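Local coordinates for protein cytochrome P450 RhF (Acinetobacter radioresistens, PDB 6RO8) that probably acts as a heme-dependent monooxygenase, this chain being the cytochrome P450 heme domain of a longer protein that also carries a flavin- and 2Fe-2S-containing reductase part, at residues L311-Q323 / Y414-L426. Numbering follows the deposited sequence.
Sequences LRHSGSVVAWRRQ and YLANTSFRGPEAL. With HEM (protoporphyrin IX containing Fe), chain B; HIS (histidine), chain C.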
ATOM      1  N   LEU A 311       3.223  11.509   1.052  1.00 59.06           N
ATOM      2  CA  LEU A 311       2.546  10.516   0.231  1.00 61.42           C
ATOM      3  C   LEU A 311       2.911  10.648  -1.253  1.00 66.81           C
ATOM      4  O   LEU A 311       3.050   9.640  -1.971  1.00 56.97           O
ATOM      5  CB  LEU A 311       1.041  10.658   0.416  1.00 56.70           C
ATOM      6  CG  LEU A 311       0.501  10.186   1.778  1.00 60.89           C
ATOM      7  CD1 LEU A 311      -1.013  10.463   1.906  1.00 52.66           C
ATOM      8  CD2 LEU A 311       0.812   8.685   1.971  1.00 54.69           C
ATOM      9  N   ARG A 312       3.034  11.886  -1.740  1.00 64.61           N
ATOM     10  CA  ARG A 312       3.513  12.082  -3.096  1.00 69.34           C
ATOM     11  C   ARG A 312       4.970  11.668  -3.222  1.00 71.29           C
ATOM     12  O   ARG A 312       5.340  10.926  -4.138  1.00 69.33           O
ATOM     13  CB  ARG A 312       3.351  13.536  -3.523  1.00 69.65           C
ATOM     14  CG  ARG A 312       3.802  13.762  -4.963  1.00 69.35           C
ATOM     15  CD  ARG A 312       4.154  15.224  -5.228  1.00 72.97           C
ATOM     16  NE  ARG A 312       5.309  15.654  -4.454  1.00 71.56           N
ATOM     17  CZ  ARG A 312       6.561  15.605  -4.891  1.00 67.99           C
ATOM     18  NH1 ARG A 312       6.829  15.134  -6.099  1.00 73.76           N
ATOM     19  NH2 ARG A 312       7.553  16.006  -4.114  1.00 63.43           N
ATOM     20  N   HIS A 313       5.808  12.124  -2.295  1.00 64.25           N
ATOM     21  CA  HIS A 313       7.248  12.048  -2.501  1.00 64.85           C
ATOM     22  C   HIS A 313       7.779  10.641  -2.252  1.00 62.55           C
ATOM     23  O   HIS A 313       8.604  10.126  -3.014  1.00 57.25           O
ATOM     24  CB  HIS A 313       7.950  13.046  -1.587  1.00 59.09           C
ATOM     25  CG  HIS A 313       9.431  13.025  -1.727  1.00 62.50           C
ATOM     26  ND1 HIS A 313      10.210  12.005  -1.223  1.00 64.04           N
ATOM     27  CD2 HIS A 313      10.278  13.882  -2.341  1.00 62.84           C
ATOM     28  CE1 HIS A 313      11.477  12.244  -1.512  1.00 62.45           C
ATOM     29  NE2 HIS A 313      11.545  13.377  -2.188  1.00 61.54           N
ATOM     30  N   SER A 314       7.349  10.037  -1.149  1.00 60.78           N
ATOM     31  CA  SER A 314       7.772   8.704  -0.723  1.00 60.29           C
ATOM     32  C   SER A 314       6.568   7.983  -0.127  1.00 61.06           C
ATOM     33  O   SER A 314       6.525   7.658   1.059  1.00 56.92           O
ATOM     34  CB  SER A 314       8.906   8.712   0.294  1.00 65.42           C
ATOM     35  OG  SER A 314       9.915   9.661  -0.016  1.00 75.67           O
ATOM     36  N   GLY A 315       5.576   7.735  -0.984  1.00 59.31           N
ATOM     37  CA  GLY A 315       4.428   6.952  -0.581  1.00 75.55           C
ATOM     38  C   GLY A 315       4.765   5.480  -0.376  1.00 73.57           C
ATOM     39  O   GLY A 315       5.841   4.991  -0.732  1.00 70.05           O
ATOM     40  N   SER A 316       3.820   4.769   0.240  1.00 61.72           N
ATOM     41  CA  SER A 316       4.002   3.367   0.589  1.00 63.18           C
ATOM     42  C   SER A 316       3.613   2.418  -0.528  1.00 58.57           C
ATOM     43  O   SER A 316       4.068   1.275  -0.521  1.00 63.23           O
ATOM     44  CB  SER A 316       3.196   3.024   1.842  1.00 57.62           C
ATOM     45  OG  SER A 316       1.857   3.486   1.708  1.00 58.63           O
ATOM     46  N   VAL A 317       2.779   2.852  -1.469  1.00 60.09           N
ATOM     47  CA  VAL A 317       2.575   2.150  -2.730  1.00 61.52           C
ATOM     48  C   VAL A 317       3.377   2.873  -3.807  1.00 62.20           C
ATOM     49  O   VAL A 317       3.132   4.050  -4.095  1.00 57.23           O
ATOM     50  CB  VAL A 317       1.087   2.082  -3.106  1.00 64.38           C
ATOM     51  CG1 VAL A 317       0.924   1.414  -4.480  1.00 59.98           C
ATOM     52  CG2 VAL A 317       0.303   1.327  -2.032  1.00 54.15           C
ATOM     53  N   VAL A 318       4.336   2.172  -4.403  1.00 54.50           N
ATOM     54  CA  VAL A 318       5.206   2.748  -5.424  1.00 57.30           C
ATOM     55  C   VAL A 318       4.892   2.245  -6.823  1.00 62.75           C
ATOM     56  O   VAL A 318       5.370   2.851  -7.797  1.00 68.35           O
ATOM     57  CB  VAL A 318       6.691   2.486  -5.104  1.00 63.84           C
ATOM     58  CG1 VAL A 318       7.119   3.263  -3.826  1.00 66.69           C
ATOM     59  CG2 VAL A 318       6.941   0.987  -4.944  1.00 47.85           C
ATOM     60  N   ALA A 319       4.119   1.161  -6.960  1.00 58.76           N
ATOM     61  CA  ALA A 319       3.756   0.602  -8.261  1.00 56.16           C
ATOM     62  C   ALA A 319       2.512  -0.262  -8.102  1.00 58.69           C
ATOM     63  O   ALA A 319       2.461  -1.116  -7.216  1.00 66.49           O
ATOM     64  CB  ALA A 319       4.892  -0.238  -8.836  1.00 49.02           C
ATOM     65  N   TRP A 320       1.518  -0.045  -8.953  1.00 55.06           N
ATOM     66  CA  TRP A 320       0.312  -0.856  -8.986  1.00 61.29           C
ATOM     67  C   TRP A 320       0.147  -1.418 -10.403  1.00 66.45           C
ATOM     68  O   TRP A 320       0.900  -1.075 -11.323  1.00 69.75           O
ATOM     69  CB  TRP A 320      -0.904  -0.028  -8.533  1.00 56.05           C
ATOM     70  CG  TRP A 320      -1.939  -0.814  -7.789  1.00 61.82           C
ATOM     71  CD1 TRP A 320      -3.265  -0.936  -8.119  1.00 62.81           C
ATOM     72  CD2 TRP A 320      -1.753  -1.591  -6.594  1.00 63.40           C
ATOM     73  NE1 TRP A 320      -3.913  -1.750  -7.211  1.00 65.11           N
ATOM     74  CE2 TRP A 320      -3.011  -2.164  -6.265  1.00 64.17           C
ATOM     75  CE3 TRP A 320      -0.648  -1.874  -5.778  1.00 54.65           C
ATOM     76  CZ2 TRP A 320      -3.197  -2.984  -5.148  1.00 57.90           C
ATOM     77  CZ3 TRP A 320      -0.832  -2.711  -4.677  1.00 59.04           C
ATOM     78  CH2 TRP A 320      -2.102  -3.245  -4.369  1.00 58.48           C
ATOM     79  N   ARG A 321      -0.826  -2.305 -10.596  1.00 63.93           N
ATOM     80  CA  ARG A 321      -0.849  -3.114 -11.809  1.00 65.29           C
ATOM     81  C   ARG A 321      -2.207  -3.075 -12.507  1.00 67.64           C
ATOM     82  O   ARG A 321      -3.267  -2.918 -11.876  1.00 67.43           O
ATOM     83  CB  ARG A 321      -0.480  -4.557 -11.499  1.00 63.27           C
ATOM     84  CG  ARG A 321       0.945  -4.741 -11.002  1.00 61.86           C
ATOM     85  CD  ARG A 321       1.213  -6.215 -10.739  1.00 59.42           C
ATOM     86  NE  ARG A 321       0.595  -6.658  -9.499  1.00 63.27           N
ATOM     87  CZ  ARG A 321       0.484  -7.924  -9.111  1.00 73.61           C
ATOM     88  NH1 ARG A 321       0.941  -8.928  -9.894  1.00 61.65           N
ATOM     89  NH2 ARG A 321      -0.093  -8.178  -7.936  1.00 68.40           N
ATOM     90  N   ARG A 322      -2.159  -3.223 -13.827  1.00 65.27           N
ATOM     91  CA  ARG A 322      -3.354  -3.313 -14.647  1.00 73.93           C
ATOM     92  C   ARG A 322      -3.142  -4.410 -15.677  1.00 76.21           C
ATOM     93  O   ARG A 322      -2.005  -4.767 -16.002  1.00 82.14           O
ATOM     94  CB  ARG A 322      -3.675  -1.976 -15.348  1.00 71.74           C
ATOM     95  CG  ARG A 322      -4.264  -0.921 -14.440  1.00 68.31           C
ATOM     96  CD  ARG A 322      -5.505  -1.457 -13.762  1.00 74.65           C
ATOM     97  NE  ARG A 322      -6.226  -0.427 -13.014  1.00 84.65           N
ATOM     98  CZ  ARG A 322      -6.237  -0.330 -11.685  1.00 70.49           C
ATOM     99  NH1 ARG A 322      -5.552  -1.195 -10.953  1.00 68.72           N
ATOM    100  NH2 ARG A 322      -6.942   0.624 -11.096  1.00 64.54           N
ATOM    101  N   GLN A 323      -4.243  -4.953 -16.188  1.00 82.53           N
ATOM    102  CA  GLN A 323      -4.195  -5.900 -17.294  1.00 78.76           C
ATOM    103  C   GLN A 323      -5.056  -5.385 -18.428  1.00 77.34           C
ATOM    104  O   GLN A 323      -6.145  -4.858 -18.197  1.00 92.79           O
ATOM    105  CB  GLN A 323      -4.668  -7.295 -16.902  1.00 70.61           C
ATOM    106  CG  GLN A 323      -4.161  -8.341 -17.881  1.00 83.87           C
ATOM    107  CD  GLN A 323      -4.418  -9.759 -17.443  1.00 90.12           C
ATOM    108  OE1 GLN A 323      -3.855 -10.231 -16.457  1.00 85.53           O
ATOM    109  NE2 GLN A 323      -5.263 -10.460 -18.189  1.00 96.13           N
ATOM    110  N   TYR A 414      14.820  -2.508   3.041  1.00 75.07           N
ATOM    111  CA  TYR A 414      13.464  -2.588   2.503  1.00 72.11           C
ATOM    112  C   TYR A 414      13.173  -4.014   2.081  1.00 71.77           C
ATOM    113  O   TYR A 414      13.974  -4.635   1.370  1.00 79.51           O
ATOM    114  CB  TYR A 414      13.254  -1.628   1.315  1.00 71.97           C
ATOM    115  CG  TYR A 414      13.545  -0.194   1.690  1.00 79.35           C
ATOM    116  CD1 TYR A 414      14.846   0.304   1.635  1.00 80.63           C
ATOM    117  CD2 TYR A 414      12.539   0.648   2.142  1.00 76.62           C
ATOM    118  CE1 TYR A 414      15.137   1.594   1.999  1.00 80.51           C
ATOM    119  CE2 TYR A 414      12.824   1.954   2.515  1.00 84.12           C
ATOM    120  CZ  TYR A 414      14.129   2.422   2.444  1.00 87.49           C
ATOM    121  OH  TYR A 414      14.441   3.713   2.813  1.00 86.03           O
ATOM    122  N   LEU A 415      12.030  -4.529   2.524  1.00 74.60           N
ATOM    123  CA  LEU A 415      11.518  -5.799   2.014  1.00 79.24           C
ATOM    124  C   LEU A 415      11.422  -5.756   0.493  1.00 73.60           C
ATOM    125  O   LEU A 415      10.712  -4.920  -0.077  1.00 77.88           O
ATOM    126  CB  LEU A 415      10.144  -6.092   2.619  1.00 81.75           C
ATOM    127  CG  LEU A 415       9.668  -7.528   2.398  1.00 90.67           C
ATOM    128  CD1 LEU A 415      10.505  -8.523   3.232  1.00 91.08           C
ATOM    129  CD2 LEU A 415       8.178  -7.646   2.702  1.00 79.41           C
ATOM    130  N   ALA A 416      12.152  -6.643  -0.169  1.00 71.56           N
ATOM    131  CA  ALA A 416      12.257  -6.571  -1.623  1.00 68.96           C
ATOM    132  C   ALA A 416      10.942  -7.015  -2.249  1.00 73.33           C
ATOM    133  O   ALA A 416      10.551  -8.178  -2.139  1.00 68.55           O
ATOM    134  CB  ALA A 416      13.419  -7.418  -2.119  1.00 63.66           C
ATOM    135  N   ASN A 417      10.247  -6.076  -2.881  1.00 69.39           N
ATOM    136  CA  ASN A 417       9.008  -6.365  -3.581  1.00 67.70           C
ATOM    137  C   ASN A 417       8.822  -5.239  -4.595  1.00 66.14           C
ATOM    138  O   ASN A 417       9.632  -4.317  -4.668  1.00 77.14           O
ATOM    139  CB  ASN A 417       7.836  -6.514  -2.595  1.00 59.31           C
ATOM    140  CG  ASN A 417       7.347  -5.175  -2.058  1.00 60.92           C
ATOM    141  OD1 ASN A 417       6.325  -4.641  -2.515  1.00 63.50           O
ATOM    142  ND2 ASN A 417       8.075  -4.619  -1.107  1.00 54.30           N
ATOM    143  N   THR A 418       7.768  -5.326  -5.396  1.00 63.06           N
ATOM    144  CA  THR A 418       7.603  -4.378  -6.492  1.00 67.04           C
ATOM    145  C   THR A 418       6.750  -3.174  -6.147  1.00 64.62           C
ATOM    146  O   THR A 418       6.908  -2.135  -6.790  1.00 62.96           O
ATOM    147  CB  THR A 418       6.966  -5.068  -7.715  1.00 65.47           C
ATOM    148  OG1 THR A 418       5.606  -5.431  -7.402  1.00 65.06           O
ATOM    149  CG2 THR A 418       7.780  -6.268  -8.129  1.00 56.52           C
ATOM    150  N   SER A 419       5.863  -3.290  -5.163  1.00 63.12           N
ATOM    151  CA  SER A 419       4.737  -2.380  -5.027  1.00 58.62           C
ATOM    152  C   SER A 419       4.695  -1.621  -3.706  1.00 62.80           C
ATOM    153  O   SER A 419       4.224  -0.477  -3.677  1.00 59.14           O
ATOM    154  CB  SER A 419       3.432  -3.161  -5.194  1.00 50.33           C
ATOM    155  OG  SER A 419       3.292  -3.522  -6.560  1.00 59.68           O
ATOM    156  N   PHE A 420       5.175  -2.213  -2.619  1.00 59.88           N
ATOM    157  CA  PHE A 420       5.122  -1.578  -1.318  1.00 65.38           C
ATOM    158  C   PHE A 420       6.528  -1.193  -0.871  1.00 72.74           C
ATOM    159  O   PHE A 420       7.513  -1.829  -1.250  1.00 72.71           O
ATOM    160  CB  PHE A 420       4.436  -2.493  -0.301  1.00 62.71           C
ATOM    161  CG  PHE A 420       3.061  -2.919  -0.719  1.00 61.43           C
ATOM    162  CD1 PHE A 420       1.967  -2.121  -0.456  1.00 67.44           C
ATOM    163  CD2 PHE A 420       2.857  -4.113  -1.381  1.00 63.46           C
ATOM    164  CE1 PHE A 420       0.697  -2.509  -0.837  1.00 67.95           C
ATOM    165  CE2 PHE A 420       1.589  -4.501  -1.758  1.00 68.10           C
ATOM    166  CZ  PHE A 420       0.510  -3.695  -1.489  1.00 65.48           C
ATOM    167  N   ARG A 421       6.613  -0.117  -0.087  1.00 74.94           N
ATOM    168  CA  ARG A 421       7.904   0.475   0.254  1.00 72.40           C
ATOM    169  C   ARG A 421       7.834   1.188   1.600  1.00 76.19           C
ATOM    170  O   ARG A 421       7.047   2.127   1.790  1.00 65.94           O
ATOM    171  CB  ARG A 421       8.375   1.444  -0.831  1.00 61.53           C
ATOM    172  CG  ARG A 421       9.793   1.891  -0.597  1.00 65.15           C
ATOM    173  CD  ARG A 421      10.393   2.648  -1.767  1.00 67.75           C
ATOM    174  NE  ARG A 421      11.746   3.099  -1.436  1.00 77.05           N
ATOM    175  CZ  ARG A 421      12.832   2.325  -1.475  1.00 82.60           C
ATOM    176  NH1 ARG A 421      12.743   1.059  -1.861  1.00 79.03           N
ATOM    177  NH2 ARG A 421      14.019   2.822  -1.147  1.00 88.74           N
ATOM    178  N   GLY A 422       8.676   0.739   2.526  1.00 73.87           N
ATOM    179  CA  GLY A 422       8.911   1.424   3.768  1.00 63.12           C
ATOM    180  C   GLY A 422      10.087   0.774   4.460  1.00 66.75           C
ATOM    181  O   GLY A 422      10.396  -0.398   4.234  1.00 60.50           O
ATOM    182  N   PRO A 423      10.781   1.531   5.301  1.00 71.18           N
ATOM    183  CA  PRO A 423      11.965   0.984   5.973  1.00 68.37           C
ATOM    184  C   PRO A 423      11.553   0.020   7.078  1.00 73.21           C
ATOM    185  O   PRO A 423      10.547   0.224   7.760  1.00 76.16           O
ATOM    186  CB  PRO A 423      12.648   2.230   6.541  1.00 73.01           C
ATOM    187  CG  PRO A 423      11.484   3.179   6.825  1.00 81.81           C
ATOM    188  CD  PRO A 423      10.417   2.878   5.783  1.00 74.28           C
ATOM    189  N   GLU A 424      12.340  -1.048   7.249  1.00 73.87           N
ATOM    190  CA  GLU A 424      12.010  -2.048   8.265  1.00 81.38           C
ATOM    191  C   GLU A 424      12.215  -1.505   9.678  1.00 88.21           C
ATOM    192  O   GLU A 424      11.470  -1.860  10.600  1.00 81.51           O
ATOM    193  CB  GLU A 424      12.842  -3.306   8.049  1.00 75.47           C
ATOM    194  CG  GLU A 424      12.880  -3.694   6.611  1.00 88.81           C
ATOM    195  CD  GLU A 424      13.012  -5.174   6.406  1.00 96.49           C
ATOM    196  OE1 GLU A 424      14.083  -5.606   5.931  1.00 94.96           O
ATOM    197  OE2 GLU A 424      12.041  -5.895   6.715  1.00103.40           O
ATOM    198  N   ALA A 425      13.219  -0.657   9.868  1.00 82.29           N
ATOM    199  CA  ALA A 425      13.450   0.013  11.133  1.00 76.17           C
ATOM    200  C   ALA A 425      13.500   1.519  10.911  1.00 78.82           C
ATOM    201  O   ALA A 425      13.775   1.994   9.802  1.00 75.91           O
ATOM    202  CB  ALA A 425      14.751  -0.473  11.785  1.00 71.09           C
ATOM    203  N   LEU A 426      13.218   2.272  11.982  1.00 71.09           N
ATOM    204  CA  LEU A 426      13.316   3.734  11.977  1.00 73.04           C
ATOM    205  C   LEU A 426      13.963   4.147  13.307  1.00 82.76           C
ATOM    206  O   LEU A 426      13.281   4.517  14.267  1.00 89.85           O
ATOM    207  CB  LEU A 426      11.946   4.390  11.774  1.00 65.26           C
ATOM    208  CG  LEU A 426      11.992   5.854  11.316  1.00 74.43           C
ATOM    209  CD1 LEU A 426      12.614   5.999   9.925  1.00 76.42           C
ATOM    210  CD2 LEU A 426      10.622   6.526  11.372  1.00 73.03           C
TER
HETATM  211  CHA HEM B 500      -7.433   0.773  -3.027  1.00 58.42           C
HETATM  212  CHB HEM B 500      -3.172   2.602  -1.550  1.00 64.35           C
HETATM  213  CHC HEM B 500      -4.611   2.453   3.107  1.00 58.30           C
HETATM  214  CHD HEM B 500      -8.647   0.194   1.619  1.00 62.79           C
HETATM  215  C1A HEM B 500      -6.146   1.264  -3.049  1.00 59.53           C
HETATM  216  C2A HEM B 500      -5.295   1.443  -4.212  1.00 65.64           C
HETATM  217  C3A HEM B 500      -4.132   1.942  -3.806  1.00 61.68           C
HETATM  218  C4A HEM B 500      -4.177   2.100  -2.363  1.00 66.46           C
HETATM  219  CMA HEM B 500      -2.949   2.282  -4.736  1.00 53.53           C
HETATM  220  CAA HEM B 500      -5.670   1.128  -5.678  1.00 55.70           C
HETATM  221  CBA HEM B 500      -6.091   2.436  -6.318  1.00 55.86           C
HETATM  222  CGA HEM B 500      -6.562   2.234  -7.732  1.00 62.45           C
HETATM  223  O1A HEM B 500      -6.530   1.081  -8.227  1.00 60.68           O
HETATM  224  O2A HEM B 500      -6.973   3.241  -8.356  1.00 57.16           O
HETATM  225  C1B HEM B 500      -3.224   2.803  -0.191  1.00 62.66           C
HETATM  226  C2B HEM B 500      -2.244   3.531   0.592  1.00 67.79           C
HETATM  227  C3B HEM B 500      -2.633   3.478   1.889  1.00 61.48           C
HETATM  228  C4B HEM B 500      -3.876   2.722   1.961  1.00 63.35           C
HETATM  229  CMB HEM B 500      -0.993   4.213  -0.024  1.00 58.42           C
HETATM  230  CAB HEM B 500      -1.982   4.101   3.146  1.00 56.96           C
HETATM  231  CBB HEM B 500      -0.989   4.991   3.141  1.00 56.08           C
HETATM  232  C1C HEM B 500      -5.836   1.823   3.121  1.00 64.17           C
HETATM  233  C2C HEM B 500      -6.657   1.504   4.276  1.00 67.48           C
HETATM  234  C3C HEM B 500      -7.773   0.881   3.830  1.00 70.25           C
HETATM  235  C4C HEM B 500      -7.690   0.791   2.399  1.00 64.02           C
HETATM  236  CMC HEM B 500      -6.269   1.851   5.730  1.00 62.17           C
HETATM  237  CAC HEM B 500      -9.008   0.309   4.579  1.00 72.77           C
HETATM  238  CBC HEM B 500      -9.122   0.333   5.907  1.00 84.17           C
HETATM  239  C1D HEM B 500      -8.671   0.125   0.248  1.00 61.68           C
HETATM  240  C2D HEM B 500      -9.709  -0.487  -0.548  1.00 64.83           C
HETATM  241  C3D HEM B 500      -9.388  -0.323  -1.826  1.00 67.66           C
HETATM  242  C4D HEM B 500      -8.124   0.402  -1.895  1.00 63.41           C
HETATM  243  CMD HEM B 500     -10.969  -1.210  -0.025  1.00 65.40           C
HETATM  244  CAD HEM B 500     -10.229  -0.857  -3.008  1.00 73.07           C
HETATM  245  CBD HEM B 500     -11.296   0.133  -3.450  1.00 76.93           C
HETATM  246  CGD HEM B 500     -11.748  -0.222  -4.849  1.00 80.31           C
HETATM  247  O1D HEM B 500     -11.237  -1.218  -5.402  1.00 80.11           O
HETATM  248  O2D HEM B 500     -12.610   0.486  -5.426  1.00 82.50           O
HETATM  249  NA  HEM B 500      -5.422   1.661  -1.943  1.00 68.45           N
HETATM  250  NB  HEM B 500      -4.199   2.327   0.674  1.00 64.09           N
HETATM  251  NC  HEM B 500      -6.506   1.367   1.999  1.00 67.64           N
HETATM  252  ND  HEM B 500      -7.721   0.661  -0.608  1.00 62.99           N
HETATM  253 FE   HEM B 500      -5.972   1.509   0.065  1.00 59.25          FE
HETATM  254  N   HIS C 501      -2.784  -4.035  -0.408  1.00 91.48           N
HETATM  255  CA  HIS C 501      -2.725  -2.640  -0.831  1.00 87.65           C
HETATM  256  C   HIS C 501      -2.796  -1.696   0.366  1.00 68.61           C
HETATM  257  O   HIS C 501      -2.878  -0.474   0.180  1.00 90.70           O
HETATM  258  CB  HIS C 501      -3.855  -2.329  -1.813  1.00 95.53           C
HETATM  259  CG  HIS C 501      -5.161  -2.964  -1.451  1.00 93.53           C
HETATM  260  ND1 HIS C 501      -6.337  -2.249  -1.363  1.00 88.75           N
HETATM  261  CD2 HIS C 501      -5.477  -4.247  -1.154  1.00 92.01           C
HETATM  262  CE1 HIS C 501      -7.322  -3.065  -1.027  1.00 88.25           C
HETATM  263  NE2 HIS C 501      -6.826  -4.283  -0.895  1.00 91.70           N
HETATM  264  OXT HIS C 501      -2.773  -2.134   1.517  1.00 85.21           O
HETATM  265  O   HOH W   1      -5.114  -0.627   0.058  1.00 78.69           O
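With CG turned opposite its own carbonyl carbon (chi1 -56°), F420 sends its ring past V317 to W320, although its CB sets out away from that segment; the CB of W320 likewise starts away from the loop, and its indole turns back so that the six-membered ring meets F420. The two rings touch obliquely, CZ3 of W320 lying 3.6 Å from CZ of F420, close to the plane of the indole, with the ring planes 81° apart. V317 CG2 touches F420 CE1 and also the heme edge at CHB and CMB.

Behind these rings the backbones pair at a single bridge between V317 and F420. The amide of V318 gives a fairly straight bond to S419 O (N to O 2.7 Å, 165° at the hydrogen), while R421 N reaches S316 O along a more bent path. S419 adds a third link, its OG donating to A319 O from above the carbonyl plane. V318 CG1 meets the aliphatic part of R421 at CB (3.7 Å), and the guanidinium continues to Q39.

The turn that presents F420 is shaped by N417, whose OD1 takes the amides two and three residues on, in an Asx turn and Asx motif: F420 N lies in the carbonyl plane, on a lone pair (2.7 Å), and S419 N above that plane, while ND2 bonds to L415 O and F420 O.

The buried result illustrates how two segments far apart in sequence, a loop running into strand 320-324 and a loop near the C-terminus, can build one pocket. W320 and F420 both border the bound histidine, F420 CE1 coming within 3.4 Å of its CA, and R322 NH2 holds heme propionate O1A (2.9 Å). The arrangement lines part of the distal side of the heme pocket, probably corresponding to substrate-recognition regions 5 and 6 of other P450s.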